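Myosin-I heavy chain (Dictyostelium discoideum, PDB 5EJS) is an actin-based class VII motor with ATPase activity that takes part in the early steps of phagocytosis and adhesion, captured here as its C-terminal MyTH4-FERM tail region. Local coordinates at residues Q448-V453 with F460-G465; E417-A422 with F434-K439. The protein carries 3 engineered substitutions. All blocks are in the same frame, centred on the assembly; numbering follows the deposited sequence.

Both contacts lie in the PTB-like (PH-clan) lobe at the C-terminal end of the FERM domain, and they follow one another in the chain: contact 2 (417-422 with 434-439) closes before contact 1 (448-453 with 460-465) opens. Contact 2 sits at one end of the four-stranded antiparallel sheet, where strand 421-426 starts and strand 430-434 runs out; contact 1 joins the first two strands of the three-stranded sheet that follows. Strand 441-446 leads from one to the other, and its Trp445 packs on Ile450, Ile462 and Thr464. The centres are about 20 Å apart and the nearest atoms about 9 Å, without touching. Both belong to the one folded PTB-like lobe of the MyTH4-FERM tail.

Contact 1. Residues Q448-V453 with F460-G465; sequences QSISNV and FCIMTG
With chi1 of -61° Ile450 sets CG2 anti to its backbone N and lays that methyl against Ile462 CB at 4.0 Å, while chi1 of 50° tucks Ser451 OG back between its own N and carbonyl carbon, facing Met463. The carbonyl oxygen of Met463 accepts two bonds: from Ser451 N at 2.8 Å, nearly in line with the C=O but bent at the hydrogen (143°), and from Ser451 OG at 3.0 Å, above the carbonyl plane. Met463 N returns a bond of 2.7 Å to Asn452 O. These bonds close the open end of the antiparallel beta hairpin formed by strands 452-455 and 459-463, part of the PTB-like lobe of the FERM domain. Val453 and Ile462 form a non-hydrogen-bonded pair, with Val453 CG1 3.7 Å from Ile462 CG2 and Val453 CB 3.8 Å from Phe460 CE1. Tyr487 of helix 480-491 touches both Ile450 and Val453. An alanine at Ile450 is likely to open a gap beside Ile462 CB and leave Tyr487 less well packed. On the other face, the bent chain of Met463 curls its CE to 3.9 Å from Asn452 CB.

Contact 2. Residues E417-A422 with F434-K439; sequences ENPPKA and FDPHTK
A cis peptide bond before Pro419 is the striking feature here: the CB of Pro419 points toward 434-439, and the proline ring crosses the carboxylate of Asp435 obliquely, Pro419 CG standing 3.5 Å from Asp435 OD2. The same CG lies 4.1 Å from Pro436 CD, so prolines from both segments come together beside the acid. Asp435 holds its CG anti to the backbone N (chi1 -172°), which carries the carboxylate over to Pro419 while its other oxygen serves its own chain. OD1 accepts from His437 N at 3.0 Å through its anti lone pair, which makes an Asx turn, and takes a weak, longer bond from Thr438 N. A backbone bond of 2.8 Å from Lys439 N to Asp435 O closes the rest of the loop that links strand 430-434 to strand 441-446 in the antiparallel sheet of the PTB-like FERM lobe. Lys442 of the latter strand touches Pro419 and forms a long, weak ion pair with Asp435 OD2, and may partly offset the charge that the proline ring abuts. Across the contact, Pro436 CD packs 3.4 Å from Lys421 O and lies against Ala422 CA, while its ring also touches Trp423. Ala422 CB lies 3.7 Å from Phe434 O, where strand 421-426 begins alongside the end of strand 430-434; Phe434 itself is backbone-bonded to Trp423, the next residue of strand 421-426.

Contact 1. Residues Q448-V453 with F460-G465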
loop_
_atom_site.group_PDB
_atom_site.type_symbol
_atom_site.label_atom_id
_atom_site.label_comp_id
_atom_site.label_asym_id
_atom_site.label_seq_id
_atom_site.Cartn_x
_atom_site.Cartn_y
_atom_site.Cartn_z
ATOM N N GLN A 448 -1.100 30.139 -23.683
ATOM C CA GLN A 448 -0.386 31.151 -24.476
ATOM C C GLN A 448 -1.227 32.420 -24.629
ATOM O O GLN A 448 -0.705 33.536 -24.530
ATOM C CB GLN A 448 -0.036 30.612 -25.895
ATOM C CG GLN A 448 0.967 29.448 -25.937
ATOM C CD GLN A 448 0.523 28.200 -25.184
ATOM O OE1 GLN A 448 -0.555 27.626 -25.412
ATOM N NE2 GLN A 448 1.328 27.797 -24.214
ATOM N N SER A 449 -2.532 32.235 -24.877
ATOM C CA SER A 449 -3.502 33.294 -25.106
ATOM C C SER A 449 -4.088 33.926 -23.824
ATOM O O SER A 449 -4.938 34.820 -23.917
ATOM C CB SER A 449 -4.599 32.791 -26.032
ATOM O OG SER A 449 -5.469 31.891 -25.385
ATOM N N ILE A 450 -3.603 33.495 -22.639
ATOM C CA ILE A 450 -3.993 34.059 -21.347
ATOM C C ILE A 450 -2.764 34.769 -20.780
ATOM O O ILE A 450 -1.768 34.116 -20.452
ATOM C CB ILE A 450 -4.612 33.014 -20.353
ATOM C CG1 ILE A 450 -5.890 32.399 -20.920
ATOM C CG2 ILE A 450 -4.898 33.635 -18.982
ATOM C CD1 ILE A 450 -6.173 30.992 -20.401
ATOM N N SER A 451 -2.834 36.107 -20.705
ATOM C CA SER A 451 -1.761 36.958 -20.190
ATOM C C SER A 451 -1.659 36.901 -18.669
ATOM O O SER A 451 -0.547 36.931 -18.131
ATOM C CB SER A 451 -1.923 38.399 -20.678
ATOM O OG SER A 451 -3.225 38.919 -20.467
ATOM N N ASN A 452 -2.815 36.817 -17.980
ATOM C CA ASN A 452 -2.850 36.764 -16.521
ATOM C C ASN A 452 -4.164 36.227 -15.989
ATOM O O ASN A 452 -5.162 36.224 -16.702
ATOM C CB ASN A 452 -2.577 38.159 -15.931
ATOM C CG ASN A 452 -1.601 38.122 -14.788
ATOM O OD1 ASN A 452 -0.413 37.813 -14.957
ATOM N ND2 ASN A 452 -2.099 38.388 -13.584
ATOM N N VAL A 453 -4.152 35.760 -14.729
ATOM C CA VAL A 453 -5.330 35.266 -14.007
ATOM C C VAL A 453 -5.441 35.998 -12.671
ATOM O O VAL A 453 -4.425 36.434 -12.120
ATOM C CB VAL A 453 -5.418 33.719 -13.832
ATOM C CG1 VAL A 453 -5.458 33.002 -15.180
ATOM C CG2 VAL A 453 -4.300 33.176 -12.946
ATOM N N PHE A 460 -13.069 33.895 -10.400
ATOM C CA PHE A 460 -11.878 33.508 -11.150
ATOM C C PHE A 460 -11.943 34.316 -12.445
ATOM O O PHE A 460 -13.001 34.391 -13.070
ATOM C CB PHE A 460 -11.824 31.980 -11.441
ATOM C CG PHE A 460 -10.774 31.529 -12.436
ATOM C CD1 PHE A 460 -9.436 31.869 -12.268
ATOM C CD2 PHE A 460 -11.122 30.770 -13.539
ATOM C CE1 PHE A 460 -8.466 31.462 -13.193
ATOM C CE2 PHE A 460 -10.148 30.356 -14.458
ATOM C CZ PHE A 460 -8.825 30.683 -14.259
ATOM N N CYS A 461 -10.832 34.953 -12.842
ATOM C CA CYS A 461 -10.823 35.758 -14.070
ATOM C C CYS A 461 -9.592 35.520 -14.892
ATOM O O CYS A 461 -8.492 35.473 -14.360
ATOM C CB CYS A 461 -11.023 37.246 -13.782
ATOM S SG CYS A 461 -11.827 37.594 -12.192
ATOM N N ILE A 462 -9.773 35.395 -16.190
ATOM C CA ILE A 462 -8.676 35.206 -17.139
ATOM C C ILE A 462 -8.550 36.426 -18.040
ATOM O O ILE A 462 -9.563 36.903 -18.565
ATOM C CB ILE A 462 -8.747 33.873 -17.960
ATOM C CG1 ILE A 462 -10.021 33.766 -18.825
ATOM C CG2 ILE A 462 -8.570 32.647 -17.067
ATOM C CD1 ILE A 462 -9.937 32.714 -19.891
ATOM N N MET A 463 -7.322 36.943 -18.209
ATOM C CA MET A 463 -7.073 38.085 -19.087
ATOM C C MET A 463 -6.574 37.570 -20.437
ATOM O O MET A 463 -5.513 36.956 -20.516
ATOM C CB MET A 463 -6.134 39.114 -18.440
ATOM C CG MET A 463 -6.865 40.111 -17.562
ATOM S SD MET A 463 -7.709 39.425 -16.110
ATOM C CE MET A 463 -6.291 39.108 -15.003
ATOM N N THR A 464 -7.413 37.693 -21.462
ATOM C CA THR A 464 -7.139 37.231 -22.830
ATOM C C THR A 464 -6.920 38.436 -23.794
ATOM O O THR A 464 -6.438 39.479 -23.362
ATOM C CB THR A 464 -8.328 36.386 -23.291
ATOM O OG1 THR A 464 -9.519 37.196 -23.286
ATOM C CG2 THR A 464 -8.524 35.131 -22.423
ATOM N N GLY A 465 -7.350 38.298 -25.059
ATOM C CA GLY A 465 -7.318 39.312 -26.121
ATOM C C GLY A 465 -6.078 40.168 -26.322
ATOM O O GLY A 465 -4.960 39.646 -26.384
#

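Contact 2. Residues E417-A422 with F434-K439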
loop_
_atom_site.group_PDB
_atom_site.type_symbol
_atom_site.label_atom_id
_atom_site.label_comp_id
_atom_site.label_asym_id
_atom_site.label_seq_id
_atom_site.Cartn_x
_atom_site.Cartn_y
_atom_site.Cartn_z
ATOM N N GLU A 417 -23.019 34.633 -19.278
ATOM C CA GLU A 417 -23.170 34.062 -20.622
ATOM C C GLU A 417 -23.921 32.722 -20.552
ATOM O O GLU A 417 -24.206 32.231 -19.457
ATOM C CB GLU A 417 -21.785 33.833 -21.254
ATOM C CG GLU A 417 -20.993 35.095 -21.538
ATOM C CD GLU A 417 -19.682 34.867 -22.267
ATOM O OE1 GLU A 417 -18.900 33.978 -21.857
ATOM O OE2 GLU A 417 -19.435 35.596 -23.255
ATOM N N ASN A 418 -24.248 32.137 -21.725
ATOM C CA ASN A 418 -24.963 30.865 -21.820
ATOM C C ASN A 418 -24.018 29.652 -21.952
ATOM O O ASN A 418 -23.129 29.652 -22.811
ATOM C CB ASN A 418 -26.028 30.901 -22.925
ATOM C CG ASN A 418 -27.310 31.566 -22.463
ATOM O OD1 ASN A 418 -27.525 32.774 -22.630
ATOM N ND2 ASN A 418 -28.129 30.810 -21.741
ATOM N N PRO A 419 -24.173 28.620 -21.089
ATOM C CA PRO A 419 -25.166 28.487 -20.010
ATOM C C PRO A 419 -24.777 29.233 -18.725
ATOM O O PRO A 419 -23.580 29.414 -18.479
ATOM C CB PRO A 419 -25.269 26.966 -19.831
ATOM C CG PRO A 419 -23.898 26.452 -20.178
ATOM C CD PRO A 419 -23.294 27.436 -21.162
ATOM N N PRO A 420 -25.758 29.712 -17.914
ATOM C CA PRO A 420 -25.405 30.419 -16.667
ATOM C C PRO A 420 -24.703 29.514 -15.654
ATOM O O PRO A 420 -23.826 29.988 -14.947
ATOM C CB PRO A 420 -26.753 30.931 -16.136
ATOM C CG PRO A 420 -27.701 30.805 -17.281
ATOM C CD PRO A 420 -27.224 29.621 -18.063
ATOM N N LYS A 421 -25.080 28.224 -15.584
ATOM C CA LYS A 421 -24.442 27.236 -14.708
ATOM C C LYS A 421 -23.590 26.369 -15.659
ATOM O O LYS A 421 -24.139 25.614 -16.472
ATOM C CB LYS A 421 -25.493 26.409 -13.954
ATOM C CG LYS A 421 -25.440 26.568 -12.451
ATOM C CD LYS A 421 -26.526 25.741 -11.769
ATOM C CE LYS A 421 -26.952 26.280 -10.429
ATOM N NZ LYS A 421 -27.899 27.416 -10.561
ATOM N N ALA A 422 -22.255 26.566 -15.637
ATOM C CA ALA A 422 -21.320 25.880 -16.539
ATOM C C ALA A 422 -20.170 25.156 -15.824
ATOM O O ALA A 422 -20.074 25.165 -14.594
ATOM C CB ALA A 422 -20.776 26.867 -17.561
ATOM N N PHE A 434 -17.481 24.339 -20.587
ATOM C CA PHE A 434 -18.335 23.289 -21.134
ATOM C C PHE A 434 -19.763 23.424 -20.621
ATOM O O PHE A 434 -19.979 23.728 -19.430
ATOM C CB PHE A 434 -17.803 21.906 -20.727
ATOM C CG PHE A 434 -16.649 21.387 -21.534
ATOM C CD1 PHE A 434 -15.335 21.706 -21.187
ATOM C CD2 PHE A 434 -16.864 20.538 -22.612
ATOM C CE1 PHE A 434 -14.260 21.211 -21.924
ATOM C CE2 PHE A 434 -15.792 20.049 -23.356
ATOM C CZ PHE A 434 -14.498 20.391 -23.003
ATOM N N ASP A 435 -20.744 23.148 -21.513
ATOM C CA ASP A 435 -22.160 23.124 -21.155
ATOM C C ASP A 435 -22.376 21.786 -20.403
ATOM O O ASP A 435 -22.105 20.740 -20.995
ATOM C CB ASP A 435 -23.019 23.169 -22.424
ATOM C CG ASP A 435 -24.508 23.351 -22.176
ATOM O OD1 ASP A 435 -25.113 22.481 -21.512
ATOM O OD2 ASP A 435 -25.080 24.334 -22.695
ATOM N N PRO A 436 -22.816 21.765 -19.124
ATOM C CA PRO A 436 -22.966 20.467 -18.429
ATOM C C PRO A 436 -24.029 19.516 -18.985
ATOM O O PRO A 436 -23.994 18.323 -18.650
ATOM C CB PRO A 436 -23.327 20.865 -16.993
ATOM C CG PRO A 436 -22.999 22.309 -16.878
ATOM C CD PRO A 436 -23.167 22.894 -18.242
ATOM N N HIS A 437 -25.007 20.049 -19.757
ATOM C CA HIS A 437 -26.109 19.287 -20.353
ATOM C C HIS A 437 -25.671 18.579 -21.643
ATOM O O HIS A 437 -25.720 17.349 -21.704
ATOM C CB HIS A 437 -27.322 20.215 -20.590
ATOM C CG HIS A 437 -28.637 19.526 -20.763
ATOM N ND1 HIS A 437 -29.460 19.809 -21.851
ATOM C CD2 HIS A 437 -29.260 18.635 -19.958
ATOM C CE1 HIS A 437 -30.542 19.069 -21.680
ATOM N NE2 HIS A 437 -30.474 18.349 -20.555
ATOM N N THR A 438 -25.207 19.350 -22.644
ATOM C CA THR A 438 -24.748 18.842 -23.943
ATOM C C THR A 438 -23.324 18.286 -23.929
ATOM O O THR A 438 -22.969 17.553 -24.857
ATOM C CB THR A 438 -24.832 19.942 -25.009
ATOM O OG1 THR A 438 -23.954 21.002 -24.647
ATOM C CG2 THR A 438 -26.254 20.465 -25.209
ATOM N N LYS A 439 -22.493 18.709 -22.935
ATOM C CA LYS A 439 -21.064 18.365 -22.753
ATOM C C LYS A 439 -20.227 18.920 -23.915
ATOM O O LYS A 439 -19.153 18.402 -24.238
ATOM C CB LYS A 439 -20.842 16.854 -22.480
ATOM C CG LYS A 439 -21.644 16.387 -21.281
ATOM C CD LYS A 439 -21.136 15.185 -20.589
ATOM C CE LYS A 439 -22.293 14.678 -19.775
ATOM N NZ LYS A 439 -21.855 14.092 -18.492
#